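Local coordinates for nascent polypeptide-associated complex subunit alpha-like UBA domain-containing protein (PDB 5NNP) that binds an N-terminal acetyltransferase-like protein through its HYPK-type UBA domain, and probably regulates that enzyme as HYPK does in relatives, at residues A9-L14 / E27-H32. Numbering follows the deposited sequence.
Sequences ADVNLL and ELLKAH
Leu29 reaches from helix 22-30 toward helix 8-18, where its CD1 methyl meets the Asp10-Val11 peptide link and the side chains beside it. This methyl lies 3.7 Å from Val11 N and, at the same separation, from Val11 CG2, the two side chains crossing at a slant; it also rests 3.8 Å from Asp10 CB. One turn further along, Leu14 comes at Leu29 tip to tip: its CD2 is 3.4 Å from Leu29 CG and also lies near both Leu29 methyls. CD1 of Leu29 stands anti to its own CA (chi2 166°), which carries the methyl to the Asp10-Val11 link. Leu28 adds a looser touch, its CD2 4.2 Å from Leu14 CD2. This apolar seam joins the first two helices of the compact three-helix UBA fold, close to the centre of the domain. Replacing Leu29 with an alanine removes CG and both methyls, and would probably open a gap beside Leu14 CD2 and leave Val11 CG2 without this packing partner. Around this layer, Val6 packs on both Val11 and Leu29, Ala25 backs Leu14, and Tyr43 of helix 36-43 meets Leu28. Of the Asp10 side chain, only CB meets Leu29; its OD1 forms a salt bridge with Lys730 NZ of the neighbouring N-terminal acetyltransferase-like chain, whose Ala728 packs against Leu13.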
loop_
_atom_site.group_PDB
_atom_site.type_symbol
_atom_site.label_atom_id
_atom_site.label_comp_id
_atom_site.label_asym_id
_atom_site.label_seq_id
_atom_site.Cartn_x
_atom_site.Cartn_y
_atom_site.Cartn_z
ATOM N N ALA C 9 43.103 -5.491 -5.016
ATOM C CA ALA C 9 43.141 -4.067 -4.678
ATOM C C ALA C 9 41.954 -3.333 -5.301
ATOM O O ALA C 9 41.417 -2.413 -4.702
ATOM C CB ALA C 9 44.451 -3.435 -5.125
ATOM N N ASP C 10 41.534 -3.742 -6.493
ATOM C CA ASP C 10 40.361 -3.127 -7.115
ATOM C C ASP C 10 39.105 -3.404 -6.301
ATOM O O ASP C 10 38.274 -2.511 -6.090
ATOM C CB ASP C 10 40.158 -3.631 -8.546
ATOM C CG ASP C 10 41.163 -3.057 -9.526
ATOM O OD1 ASP C 10 41.723 -1.968 -9.267
ATOM O OD2 ASP C 10 41.378 -3.703 -10.572
ATOM N N VAL C 11 38.970 -4.651 -5.857
ATOM C CA VAL C 11 37.828 -5.062 -5.054
ATOM C C VAL C 11 37.763 -4.266 -3.743
ATOM O O VAL C 11 36.684 -3.863 -3.301
ATOM C CB VAL C 11 37.888 -6.581 -4.743
ATOM C CG1 VAL C 11 36.859 -6.966 -3.680
ATOM C CG2 VAL C 11 37.681 -7.389 -6.007
ATOM N N ASN C 12 38.920 -4.050 -3.124
ATOM C CA ASN C 12 38.980 -3.277 -1.890
ATOM C C ASN C 12 38.717 -1.800 -2.137
ATOM O O ASN C 12 38.214 -1.095 -1.262
ATOM C CB ASN C 12 40.331 -3.456 -1.203
ATOM C CG ASN C 12 40.524 -4.858 -0.666
ATOM O OD1 ASN C 12 39.561 -5.609 -0.506
ATOM N ND2 ASN C 12 41.772 -5.222 -0.385
ATOM N N LEU C 13 39.060 -1.339 -3.334
ATOM C CA LEU C 13 38.827 0.045 -3.699
ATOM C C LEU C 13 37.332 0.282 -3.864
ATOM O O LEU C 13 36.791 1.233 -3.310
ATOM C CB LEU C 13 39.567 0.411 -4.982
ATOM C CG LEU C 13 39.326 1.849 -5.457
ATOM C CD1 LEU C 13 40.089 2.855 -4.604
ATOM C CD2 LEU C 13 39.689 1.997 -6.930
ATOM N N LEU C 14 36.667 -0.588 -4.616
ATOM C CA LEU C 14 35.219 -0.470 -4.797
ATOM C C LEU C 14 34.469 -0.634 -3.481
ATOM O O LEU C 14 33.454 0.029 -3.256
ATOM C CB LEU C 14 34.710 -1.492 -5.812
ATOM C CG LEU C 14 34.776 -1.067 -7.279
ATOM C CD1 LEU C 14 36.201 -0.824 -7.714
ATOM C CD2 LEU C 14 34.159 -2.133 -8.138
ATOM N N GLU C 27 31.394 -8.803 -8.181
ATOM C CA GLU C 27 30.415 -9.024 -9.222
ATOM C C GLU C 27 30.381 -7.845 -10.199
ATOM O O GLU C 27 30.337 -8.050 -11.410
ATOM C CB GLU C 27 29.045 -9.254 -8.588
ATOM C CG GLU C 27 27.935 -9.510 -9.564
ATOM C CD GLU C 27 26.572 -9.457 -8.901
ATOM O OE1 GLU C 27 26.514 -9.495 -7.649
ATOM O OE2 GLU C 27 25.564 -9.371 -9.635
ATOM N N LEU C 28 30.420 -6.617 -9.674
ATOM C CA LEU C 28 30.369 -5.423 -10.518
ATOM C C LEU C 28 31.615 -5.371 -11.378
ATOM O O LEU C 28 31.540 -5.121 -12.579
ATOM C CB LEU C 28 30.236 -4.139 -9.683
ATOM C CG LEU C 28 30.311 -2.782 -10.422
ATOM C CD1 LEU C 28 29.229 -2.667 -11.467
ATOM C CD2 LEU C 28 30.244 -1.572 -9.475
ATOM N N LEU C 29 32.762 -5.608 -10.752
ATOM C CA LEU C 29 34.026 -5.675 -11.471
ATOM C C LEU C 29 34.029 -6.768 -12.535
ATOM O O LEU C 29 34.543 -6.561 -13.638
ATOM C CB LEU C 29 35.170 -5.908 -10.499
ATOM C CG LEU C 29 35.694 -4.647 -9.826
ATOM C CD1 LEU C 29 36.579 -4.977 -8.624
ATOM C CD2 LEU C 29 36.431 -3.807 -10.856
ATOM N N LYS C 30 33.461 -7.932 -12.209
ATOM C CA LYS C 30 33.437 -9.042 -13.159
ATOM C C LYS C 30 32.525 -8.671 -14.332
ATOM O O LYS C 30 32.699 -9.146 -15.455
ATOM C CB LYS C 30 32.980 -10.355 -12.490
ATOM C CG LYS C 30 33.285 -11.619 -13.328
ATOM C CD LYS C 30 32.549 -12.897 -12.861
ATOM C CE LYS C 30 32.647 -14.037 -13.909
ATOM N NZ LYS C 30 31.971 -15.320 -13.523
ATOM N N ALA C 31 31.564 -7.798 -14.063
ATOM C CA ALA C 31 30.621 -7.347 -15.073
ATOM C C ALA C 31 31.290 -6.443 -16.097
ATOM O O ALA C 31 30.742 -6.180 -17.162
ATOM C CB ALA C 31 29.478 -6.625 -14.413
ATOM N N HIS C 32 32.478 -5.961 -15.764
ATOM C CA HIS C 32 33.175 -5.019 -16.621
ATOM C C HIS C 32 34.577 -5.506 -16.937
ATOM O O HIS C 32 35.475 -4.709 -17.214
ATOM C CB HIS C 32 33.215 -3.642 -15.965
ATOM C CG HIS C 32 31.874 -2.992 -15.870
ATOM N ND1 HIS C 32 31.381 -2.163 -16.856
ATOM C CD2 HIS C 32 30.911 -3.062 -14.921
ATOM C CE1 HIS C 32 30.176 -1.744 -16.514
ATOM N NE2 HIS C 32 29.868 -2.273 -15.343
#